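Transcriptional regulator, MerR family (Listeria monocytogenes str. 4b F2365, PDB 3GP4) probably binds promoter DNA as a dimer through a MerR-type winged helix-turn-helix domain and so regulates transcription. Local coordinates at residues I19-I31 and I62-E74. Numbering follows the deposited sequence.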
# COMPACT_ATOMS: atom_id res chain seq x y z
N ILE A 19 -19.66 -6.57 6.44
CA ILE A 19 -20.83 -5.74 6.18
C ILE A 19 -21.48 -5.29 7.51
O ILE A 19 -21.76 -4.08 7.68
CB ILE A 19 -21.87 -6.43 5.26
CG1 ILE A 19 -21.29 -6.57 3.83
CG2 ILE A 19 -23.19 -5.63 5.28
CD1 ILE A 19 -22.12 -7.40 2.85
N ARG A 20 -21.72 -6.22 8.43
CA ARG A 20 -22.34 -5.88 9.72
C ARG A 20 -21.49 -4.84 10.46
O ARG A 20 -22.04 -3.91 11.07
CB ARG A 20 -22.51 -7.11 10.63
CG ARG A 20 -23.53 -8.17 10.19
CD ARG A 20 -23.38 -9.45 11.02
NE ARG A 20 -24.42 -10.41 10.67
CZ ARG A 20 -24.26 -11.45 9.85
NH1 ARG A 20 -23.08 -11.73 9.32
NH2 ARG A 20 -25.30 -12.23 9.58
N TYR A 21 -20.17 -5.04 10.43
CA TYR A 21 -19.24 -4.09 11.06
C TYR A 21 -19.30 -2.68 10.42
O TYR A 21 -19.35 -1.69 11.13
CB TYR A 21 -17.81 -4.67 11.00
CG TYR A 21 -16.71 -3.68 11.36
CD1 TYR A 21 -16.49 -3.31 12.68
CD2 TYR A 21 -15.88 -3.15 10.37
CE1 TYR A 21 -15.48 -2.40 13.01
CE2 TYR A 21 -14.87 -2.25 10.68
CZ TYR A 21 -14.68 -1.89 12.00
OH TYR A 21 -13.68 -1.01 12.28
N TYR A 22 -19.30 -2.60 9.09
CA TYR A 22 -19.47 -1.32 8.37
C TYR A 22 -20.74 -0.60 8.82
O TYR A 22 -20.73 0.61 9.04
CB TYR A 22 -19.61 -1.54 6.86
CG TYR A 22 -18.37 -1.90 6.07
CD1 TYR A 22 -17.09 -1.88 6.65
CD2 TYR A 22 -18.48 -2.22 4.71
CE1 TYR A 22 -15.96 -2.21 5.88
CE2 TYR A 22 -17.37 -2.56 3.95
CZ TYR A 22 -16.12 -2.55 4.55
OH TYR A 22 -15.06 -2.89 3.77
N GLU A 23 -21.83 -1.34 8.96
CA GLU A 23 -23.09 -0.66 9.36
C GLU A 23 -22.98 -0.21 10.83
O GLU A 23 -23.31 0.94 11.18
CB GLU A 23 -24.32 -1.56 9.13
CG GLU A 23 -25.69 -0.89 9.62
CD GLU A 23 -26.84 -1.89 9.64
OE1 GLU A 23 -26.56 -3.10 9.71
OE2 GLU A 23 -28.03 -1.47 9.57
N ARG A 24 -22.53 -1.11 11.69
CA ARG A 24 -22.45 -0.86 13.12
C ARG A 24 -21.62 0.38 13.42
O ARG A 24 -22.00 1.17 14.27
CB ARG A 24 -21.83 -2.07 13.84
CG ARG A 24 -21.72 -1.87 15.32
CD ARG A 24 -21.50 -3.17 16.05
NE ARG A 24 -20.18 -3.77 15.77
CZ ARG A 24 -19.05 -3.32 16.33
NH1 ARG A 24 -17.90 -3.91 16.06
NH2 ARG A 24 -19.08 -2.29 17.18
N ILE A 25 -20.49 0.55 12.76
CA ILE A 25 -19.64 1.70 13.13
C ILE A 25 -19.86 2.97 12.27
O ILE A 25 -19.21 3.99 12.47
CB ILE A 25 -18.15 1.33 13.24
CG1 ILE A 25 -17.53 1.04 11.87
CG2 ILE A 25 -17.92 0.26 14.36
CD1 ILE A 25 -16.02 1.32 11.90
N GLY A 26 -20.80 2.87 11.34
CA GLY A 26 -21.19 4.01 10.52
C GLY A 26 -20.35 4.27 9.29
O GLY A 26 -20.15 5.44 8.90
N LEU A 27 -19.82 3.21 8.69
CA LEU A 27 -19.14 3.34 7.40
C LEU A 27 -20.13 3.32 6.24
O LEU A 27 -19.91 3.97 5.22
CB LEU A 27 -18.15 2.22 7.23
CG LEU A 27 -16.85 2.46 8.00
CD1 LEU A 27 -16.06 1.12 7.96
CD2 LEU A 27 -15.99 3.57 7.41
N ILE A 28 -21.24 2.61 6.43
CA ILE A 28 -22.33 2.59 5.43
C ILE A 28 -23.63 2.99 6.11
O ILE A 28 -23.74 2.93 7.34
CB ILE A 28 -22.48 1.23 4.71
CG1 ILE A 28 -23.01 0.14 5.68
CG2 ILE A 28 -21.14 0.86 4.01
CD1 ILE A 28 -23.10 -1.30 5.12
N PRO A 29 -24.60 3.46 5.31
CA PRO A 29 -25.86 3.90 5.94
C PRO A 29 -26.62 2.73 6.59
O PRO A 29 -26.48 1.59 6.15
CB PRO A 29 -26.65 4.51 4.77
CG PRO A 29 -25.63 4.84 3.72
CD PRO A 29 -24.52 3.81 3.88
N PRO A 30 -27.46 3.00 7.62
CA PRO A 30 -28.22 1.91 8.21
C PRO A 30 -29.06 1.16 7.17
O PRO A 30 -29.61 1.77 6.28
CB PRO A 30 -29.16 2.63 9.18
CG PRO A 30 -28.44 3.89 9.51
CD PRO A 30 -27.85 4.30 8.19
N ILE A 31 -29.12 -0.15 7.30
CA ILE A 31 -29.75 -0.99 6.30
C ILE A 31 -31.20 -1.20 6.73
O ILE A 31 -31.49 -1.39 7.92
CB ILE A 31 -28.98 -2.32 6.15
CG1 ILE A 31 -27.53 -2.03 5.70
CG2 ILE A 31 -29.68 -3.27 5.17
CD1 ILE A 31 -26.59 -3.13 6.17
N ILE A 62 -10.51 4.97 8.40
CA ILE A 62 -11.81 4.61 8.93
C ILE A 62 -12.48 5.90 9.45
O ILE A 62 -13.65 6.13 9.18
CB ILE A 62 -11.65 3.56 10.06
CG1 ILE A 62 -11.56 2.12 9.50
CG2 ILE A 62 -12.73 3.65 11.11
CD1 ILE A 62 -12.84 1.46 9.27
N GLU A 63 -11.72 6.76 10.14
CA GLU A 63 -12.35 7.98 10.72
C GLU A 63 -12.81 8.96 9.64
O GLU A 63 -13.83 9.60 9.80
CB GLU A 63 -11.47 8.69 11.78
CG GLU A 63 -11.04 7.80 13.01
CD GLU A 63 -12.20 7.21 13.83
OE1 GLU A 63 -13.33 7.73 13.79
OE2 GLU A 63 -11.96 6.22 14.55
N ALA A 64 -12.05 9.05 8.53
CA ALA A 64 -12.44 9.97 7.45
C ALA A 64 -13.72 9.46 6.80
O ALA A 64 -14.63 10.24 6.51
CB ALA A 64 -11.32 10.10 6.41
N LEU A 65 -13.81 8.14 6.60
CA LEU A 65 -14.93 7.53 5.88
C LEU A 65 -16.21 7.62 6.73
O LEU A 65 -17.30 7.84 6.18
CB LEU A 65 -14.63 6.08 5.49
CG LEU A 65 -13.52 5.94 4.41
CD1 LEU A 65 -13.18 4.48 4.27
CD2 LEU A 65 -13.99 6.49 3.06
N ILE A 66 -16.05 7.45 8.04
CA ILE A 66 -17.18 7.63 8.98
C ILE A 66 -17.69 9.06 8.93
O ILE A 66 -18.92 9.27 8.85
CB ILE A 66 -16.82 7.15 10.40
CG1 ILE A 66 -16.71 5.62 10.41
CG2 ILE A 66 -17.92 7.52 11.44
CD1 ILE A 66 -16.08 5.03 11.71
N ASP A 67 -16.77 10.04 8.91
CA ASP A 67 -17.16 11.49 8.80
C ASP A 67 -17.91 11.76 7.52
O ASP A 67 -18.87 12.54 7.52
CB ASP A 67 -15.94 12.45 8.81
CG ASP A 67 -15.44 12.80 10.20
OD1 ASP A 67 -15.91 12.22 11.19
OD2 ASP A 67 -14.55 13.68 10.29
N TYR A 68 -17.45 11.16 6.43
CA TYR A 68 -18.03 11.38 5.10
C TYR A 68 -19.47 10.88 5.06
O TYR A 68 -20.38 11.61 4.63
CB TYR A 68 -17.18 10.68 4.02
CG TYR A 68 -17.76 10.84 2.64
CD1 TYR A 68 -17.58 12.01 1.92
CD2 TYR A 68 -18.51 9.82 2.06
CE1 TYR A 68 -18.11 12.17 0.65
CE2 TYR A 68 -19.06 9.97 0.78
CZ TYR A 68 -18.84 11.16 0.09
OH TYR A 68 -19.37 11.33 -1.19
N LEU A 69 -19.68 9.65 5.52
CA LEU A 69 -21.06 9.16 5.67
C LEU A 69 -21.92 10.03 6.62
O LEU A 69 -23.07 10.36 6.27
CB LEU A 69 -21.11 7.69 6.09
CG LEU A 69 -22.56 7.19 6.15
CD1 LEU A 69 -23.22 7.19 4.78
CD2 LEU A 69 -22.57 5.83 6.72
N ALA A 70 -21.39 10.39 7.79
CA ALA A 70 -22.07 11.33 8.72
C ALA A 70 -22.53 12.63 8.04
O ALA A 70 -23.69 13.05 8.20
CB ALA A 70 -21.23 11.62 9.98
N LEU A 71 -21.62 13.28 7.30
CA LEU A 71 -21.99 14.47 6.50
C LEU A 71 -23.11 14.19 5.50
O LEU A 71 -24.13 14.93 5.45
CB LEU A 71 -20.76 15.04 5.78
CG LEU A 71 -19.67 15.67 6.66
CD1 LEU A 71 -18.36 15.86 5.90
CD2 LEU A 71 -20.11 17.03 7.28
N PHE A 72 -22.93 13.12 4.72
CA PHE A 72 -23.94 12.65 3.79
C PHE A 72 -25.32 12.49 4.45
O PHE A 72 -26.34 12.97 3.91
CB PHE A 72 -23.48 11.34 3.11
CG PHE A 72 -24.56 10.65 2.31
CD1 PHE A 72 -24.89 11.10 1.04
CD2 PHE A 72 -25.25 9.56 2.83
CE1 PHE A 72 -25.89 10.48 0.30
CE2 PHE A 72 -26.24 8.91 2.10
CZ PHE A 72 -26.55 9.38 0.82
N ARG A 73 -25.36 11.88 5.62
CA ARG A 73 -26.63 11.66 6.30
C ARG A 73 -27.27 12.96 6.81
O ARG A 73 -28.50 13.08 6.85
CB ARG A 73 -26.51 10.57 7.38
CG ARG A 73 -26.35 9.16 6.72
CD ARG A 73 -26.60 8.00 7.67
NE ARG A 73 -27.92 8.06 8.29
CZ ARG A 73 -28.18 7.71 9.54
NH1 ARG A 73 -27.23 7.23 10.33
NH2 ARG A 73 -29.42 7.82 10.02
N GLU A 74 -26.44 13.92 7.16
CA GLU A 74 -26.89 15.24 7.63
C GLU A 74 -27.62 16.07 6.57
O GLU A 74 -28.46 16.93 6.90
CB GLU A 74 -25.70 16.04 8.13
CG GLU A 74 -26.03 17.02 9.19
CD GLU A 74 -26.13 16.35 10.53
OE1 GLU A 74 -25.08 15.86 11.00
OE2 GLU A 74 -27.24 16.29 11.09
O HOH W 1 -21.06 7.65 9.81
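Leu27 and Ile66 bring their CA atoms to 5.0 Å where the chain leaving helix 16-25, probably the recognition helix of the MerR helix-turn-helix, runs along helix 62-74. The contact docks the end of that helix on helix 62-74, which with helix 43-57 forms the helical pair following the wing in MerR-type DNA-binding domains. The axes of segments 19-25 and 62-74 cross at -63° and approach no closer than 11.4 Å, so most of the contact falls to residues 25-30. Gly26, with positive phi, ends helix 16-25 in a Schellman motif: Leu27 N returns to Tyr22 O and Gly26 N to Glu23 O. The turn presents Gly26 O to helix 62-74, where a water donates to it and to Ile66 O, bridging the two backbones.

Leu27 fills the centre. With CG anti to its carbonyl carbon (chi1 -79°), the side chain starts away from helix 62-74, yet its two methyls spread along it: CD1 packs tightly on Ile62 CD1 at 3.5 Å, crossing that side chain at about a right angle, while CD2 presses on Leu65 CB and Ile66 CG1. Beside it, Ile25 and Ile66 also cross nearly perpendicularly and meet through their CD1 methyls at 3.7 Å; Ile66 CD1 lies near Ile25 O as well. Tyr21 reaches in from helix 16-25 to bring its OH within 4.0 Å of Ile62 CD1.

One turn further along, Leu69 CD1 packs against Pro29 CG and CD. Pro29 also touches Trp48 of helix 43-57, whose ring meets Phe72. Phe72 in turn packs on Glu124 of the second subunit. At the outer end Arg73 is bent at chi3 (57°); Pro30 CG and CD lie over one face of its guanidinium, CD offset toward the rim, with Arg73 NH1 3.6 Å from Pro30 CG.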